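Local coordinates for probable 2-phosphosulfolactate phosphatase (Clostridium acetobutylicum, PDB 1VR0), which probably catalyses the magnesium-dependent hydrolysis of (2R)-O-phospho-3-sulfolactate to (2R)-3-sulfolactate and phosphate, at residues A[96-101]-A[226-231]; A[44-49]-A[110-115]. All coordinates share one frame; numbering follows the deposited sequence.

Followed from the N terminus, the chain contributes helix segment 44-49, then loop segment 96-101, strand segment 110-115 and segment 226-231, on helix 223-229. Interaction 2 pairs the first with the third and closes a loop of 60 residues; interaction 1 pairs the second with the fourth across 124 residues. The segments alternate, so the two contacts cross, neither nesting within the other. Interaction 2 ties helix 42-51 to the small parallel sheet, while interaction 1 brings the loop before helix 102-105 against helix 223-229. Their centres lie 11 Å apart, and they touch directly: Cys-229 SG packs 3.5 Å from Ser-44 CB.

Interaction 1. Residues A[96-101]-A[226-231]; sequences SPMEYT and FEYCCK
Met-98, a selenomethionine, lays its selenium over one face of the Tyr-228 ring, a Met-aromatic contact. SE stands 4.3 Å from the centroid of that ring and 27° off its normal. It is displaced toward the attachment end, where the closest atom to Met-98 SE is Tyr-228 CG at 3.8 Å, with Tyr-228 CB almost as near. The chain of Met-98 is bent at both later torsions, with chi3 at 86°, which curls the selenium back over the tyrosine although the CB of Met-98 does not aim at it. Tyr-228 in turn extends with CG anti to its backbone N (chi1 171°), which sends the ring across to the 97-99 turn. Pro-97 meets the same ring obliquely, its CB lying 3.5 Å from Tyr-228 CE2, and its CG reaches Cys-229 SG at 4.0 Å. The proline thus bridges two consecutive residues, Tyr-228 and Cys-229.

The loop side is shaped by its own bonds. An ST turn runs from Met-98 N to Ser-96 OG (3.3 Å), and Ser-96 N donates to the anti lone pair of Glu-99 OE2 at 3.2 Å; together they brace the one-turn 3-10 segment 97-99 that presents Pro-97 and Met-98. Ser-96 OG also bonds Asp-225 OD1, just ahead of segment 226-231, and the far end of Tyr-228 is anchored where its OH bonds Thr-48 OG1 of helix 42-51. The site borders the pocket of the bound reaction product, the side chain of Pro-97 lying about 7 Å from that (2R)-3-sulfolactic acid.

Between the two segments themselves the attraction is therefore dispersive and of the Met-aromatic kind, here with selenium in the place of sulfur, depending on shape, while directional polar bonds at the margins hold the ring and the turn in place.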
# COMPACT_ATOMS: atom_id res chain seq x y z
N SER A 96 13.51 23.38 1.59
CA SER A 96 14.82 22.80 1.86
C SER A 96 15.10 22.91 3.33
O SER A 96 15.08 23.99 3.85
CB SER A 96 15.90 23.56 1.12
OG SER A 96 17.14 23.16 1.64
N PRO A 97 15.40 21.79 4.00
CA PRO A 97 15.78 21.87 5.41
C PRO A 97 16.97 22.78 5.72
O PRO A 97 16.98 23.35 6.82
CB PRO A 97 16.10 20.41 5.78
CG PRO A 97 15.40 19.61 4.83
CD PRO A 97 15.37 20.40 3.53
N MSE A 98 17.93 22.95 4.80
CA MSE A 98 19.11 23.79 5.07
C MSE A 98 18.84 25.24 5.27
O MSE A 98 19.65 25.92 5.88
CB MSE A 98 20.17 23.72 3.98
CG MSE A 98 21.21 22.68 4.31
SE MSE A 98 20.42 20.94 3.93
CE MSE A 98 20.96 20.98 1.91
N GLU A 99 17.75 25.74 4.72
CA GLU A 99 17.48 27.15 4.83
C GLU A 99 16.84 27.54 6.17
O GLU A 99 16.80 28.72 6.51
CB GLU A 99 16.76 27.68 3.58
CG GLU A 99 15.32 27.29 3.34
CD GLU A 99 14.93 27.42 1.84
OE1 GLU A 99 15.18 28.47 1.21
OE2 GLU A 99 14.36 26.46 1.29
N TYR A 100 16.46 26.54 6.97
CA TYR A 100 15.87 26.75 8.29
C TYR A 100 16.91 26.62 9.38
O TYR A 100 16.77 25.82 10.32
CB TYR A 100 14.69 25.80 8.53
CG TYR A 100 13.61 26.01 7.52
CD1 TYR A 100 12.61 26.95 7.75
CD2 TYR A 100 13.59 25.31 6.30
CE1 TYR A 100 11.59 27.17 6.82
CE2 TYR A 100 12.60 25.53 5.36
CZ TYR A 100 11.59 26.47 5.63
OH TYR A 100 10.60 26.76 4.73
N THR A 101 17.95 27.44 9.25
CA THR A 101 19.01 27.54 10.25
C THR A 101 18.50 28.21 11.51
O THR A 101 17.51 28.94 11.47
CB THR A 101 20.22 28.39 9.73
OG1 THR A 101 19.84 29.77 9.58
CG2 THR A 101 20.74 27.86 8.45
N PHE A 226 18.64 15.87 -0.53
CA PHE A 226 18.52 14.41 -0.55
C PHE A 226 19.55 13.73 0.40
O PHE A 226 19.19 12.86 1.19
CB PHE A 226 18.68 13.86 -1.99
CG PHE A 226 18.93 12.39 -2.05
CD1 PHE A 226 17.92 11.50 -1.78
CD2 PHE A 226 20.19 11.88 -2.35
CE1 PHE A 226 18.15 10.13 -1.79
CE2 PHE A 226 20.44 10.49 -2.37
CZ PHE A 226 19.41 9.62 -2.09
N GLU A 227 20.81 14.14 0.32
CA GLU A 227 21.82 13.51 1.16
C GLU A 227 21.58 13.83 2.63
O GLU A 227 21.84 12.99 3.50
CB GLU A 227 23.23 14.01 0.82
CG GLU A 227 23.54 14.08 -0.66
CD GLU A 227 24.46 12.99 -1.11
OE1 GLU A 227 25.62 13.34 -1.40
OE2 GLU A 227 24.02 11.80 -1.18
N TYR A 228 21.13 15.05 2.90
CA TYR A 228 20.88 15.49 4.25
C TYR A 228 19.71 14.69 4.86
O TYR A 228 19.83 14.17 5.97
CB TYR A 228 20.60 17.01 4.26
CG TYR A 228 20.13 17.50 5.59
CD1 TYR A 228 21.04 17.79 6.59
CD2 TYR A 228 18.78 17.60 5.88
CE1 TYR A 228 20.62 18.22 7.85
CE2 TYR A 228 18.34 18.02 7.13
CZ TYR A 228 19.27 18.34 8.11
OH TYR A 228 18.87 18.77 9.34
N CYS A 229 18.61 14.59 4.13
CA CYS A 229 17.42 13.87 4.62
C CYS A 229 17.61 12.37 4.81
O CYS A 229 16.78 11.72 5.46
CB CYS A 229 16.24 14.11 3.68
SG CYS A 229 15.73 15.85 3.63
N CYS A 230 18.68 11.82 4.26
CA CYS A 230 19.02 10.43 4.50
C CYS A 230 19.91 10.21 5.72
O CYS A 230 20.25 9.08 6.02
CB CYS A 230 19.72 9.88 3.28
SG CYS A 230 18.60 9.71 1.90
N LYS A 231 20.31 11.27 6.42
CA LYS A 231 21.14 11.12 7.61
C LYS A 231 20.32 10.62 8.80
O LYS A 231 19.27 11.16 9.14
CB LYS A 231 21.87 12.44 7.93
CG LYS A 231 22.70 12.94 6.74
CD LYS A 231 24.14 13.31 7.04
CE LYS A 231 25.08 12.81 5.87
NZ LYS A 231 26.56 12.81 6.17

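Interaction 2. Residues A[44-49]-A[110-115]; sequences SVITTA and LIMTTT
Met-112, a selenomethionine of strand 109-113, reaches helix 42-51 with its end atoms, in an alpha/beta packing of that helix on the three-stranded parallel sheet 56-59, 109-113, 77-81. Its methyl CE lies 3.4 Å from Val-45 CG1, and its SE lies 3.6 Å from Ile-46 CG1, with Ile-46 CD1 somewhat farther; against both residues the methionine crosses obliquely. Its final torsion is nearly eclipsed (chi3 24°), folding CE back to the same side as CB and toward the valine. One turn along the helix the contact thins to a single pair, Ala-49 CB against Leu-110 CD2 at 4.1 Å.

Segment axes bear out the arrangement: helix 44-49 and strand 110-113 run antiparallel at 173°, with a closest approach of 11.4 Å, a distance filled by side chains. Leu-110 and Met-112 both aim at the helix, whereas Ile-111 between them packs on helix 63-73, so the two helices flank the sheet. Farther out, backbone bonds from Leu-110 and Met-112 to Val-58 and from Ile-111 to Gly-80 fix this middle strand between its neighbours. Beyond the strand's end the chain delivers Thr-115 to the pocket, where it touches (2R)-3-sulfolactic acid and bonds Glu-82.

Within the helix, Ser-44 O receives two donors of Thr-48 from opposite faces of its carbonyl plane: the backbone N at 3.1 Å, and the hydroxyl OG1 at 2.7 Å, tilted 22° from that plane.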
# COMPACT_ATOMS: atom_id res chain seq x y z
N SER A 44 11.17 16.39 7.17
CA SER A 44 12.59 16.68 7.41
C SER A 44 12.77 18.16 7.71
O SER A 44 13.60 18.52 8.55
CB SER A 44 13.44 16.26 6.22
OG SER A 44 13.36 14.85 6.09
N VAL A 45 11.98 19.00 7.04
CA VAL A 45 11.97 20.43 7.32
C VAL A 45 11.42 20.69 8.74
O VAL A 45 12.06 21.31 9.58
CB VAL A 45 11.15 21.22 6.29
CG1 VAL A 45 10.80 22.55 6.84
CG2 VAL A 45 11.92 21.36 4.96
N ILE A 46 10.24 20.21 9.02
CA ILE A 46 9.64 20.45 10.32
C ILE A 46 10.59 20.03 11.46
O ILE A 46 10.81 20.78 12.41
CB ILE A 46 8.30 19.74 10.45
CG1 ILE A 46 7.28 20.42 9.54
CG2 ILE A 46 7.81 19.78 11.89
CD1 ILE A 46 6.25 19.49 9.01
N THR A 47 11.14 18.83 11.34
CA THR A 47 12.04 18.27 12.32
C THR A 47 13.28 19.16 12.52
O THR A 47 13.69 19.43 13.64
CB THR A 47 12.48 16.86 11.87
OG1 THR A 47 11.34 16.00 11.86
CG2 THR A 47 13.52 16.28 12.83
N THR A 48 13.87 19.61 11.41
CA THR A 48 15.06 20.41 11.44
C THR A 48 14.77 21.80 12.07
O THR A 48 15.48 22.27 12.97
CB THR A 48 15.65 20.53 10.02
OG1 THR A 48 16.04 19.24 9.57
CG2 THR A 48 16.85 21.47 9.98
N ALA A 49 13.71 22.43 11.60
CA ALA A 49 13.37 23.75 12.03
C ALA A 49 13.16 23.81 13.54
O ALA A 49 13.72 24.68 14.22
CB ALA A 49 12.13 24.20 11.31
N LEU A 110 6.59 29.30 12.01
CA LEU A 110 6.69 28.89 10.62
C LEU A 110 5.33 28.45 10.09
O LEU A 110 4.82 27.39 10.46
CB LEU A 110 7.71 27.77 10.52
CG LEU A 110 7.93 27.11 9.19
CD1 LEU A 110 8.25 28.12 8.09
CD2 LEU A 110 9.05 26.16 9.38
N ILE A 111 4.74 29.27 9.23
CA ILE A 111 3.52 28.91 8.54
C ILE A 111 3.96 28.15 7.28
O ILE A 111 4.70 28.68 6.45
CB ILE A 111 2.71 30.13 8.10
CG1 ILE A 111 2.51 31.15 9.24
CG2 ILE A 111 1.37 29.72 7.56
CD1 ILE A 111 1.97 30.61 10.54
N MSE A 112 3.53 26.91 7.13
CA MSE A 112 3.83 26.19 5.90
C MSE A 112 2.71 25.39 5.29
O MSE A 112 1.82 24.90 5.96
CB MSE A 112 5.05 25.29 6.05
CG MSE A 112 5.16 24.46 7.29
SE MSE A 112 6.66 23.09 7.20
CE MSE A 112 7.93 24.00 5.77
N THR A 113 2.81 25.29 3.97
CA THR A 113 1.92 24.48 3.19
C THR A 113 2.78 23.77 2.15
O THR A 113 3.65 24.39 1.53
CB THR A 113 0.82 25.34 2.53
OG1 THR A 113 -0.03 24.49 1.78
CG2 THR A 113 1.37 26.44 1.63
N THR A 114 2.56 22.47 2.01
CA THR A 114 3.33 21.65 1.07
C THR A 114 2.43 20.72 0.26
O THR A 114 1.23 20.59 0.53
CB THR A 114 4.46 20.81 1.75
OG1 THR A 114 3.92 19.75 2.54
CG2 THR A 114 5.35 21.66 2.62
N THR A 115 3.04 20.10 -0.74
CA THR A 115 2.34 19.26 -1.70
C THR A 115 1.74 18.00 -1.02
O THR A 115 0.57 17.71 -1.24
CB THR A 115 3.30 18.90 -2.90
OG1 THR A 115 3.57 20.06 -3.72
CG2 THR A 115 2.69 17.80 -3.78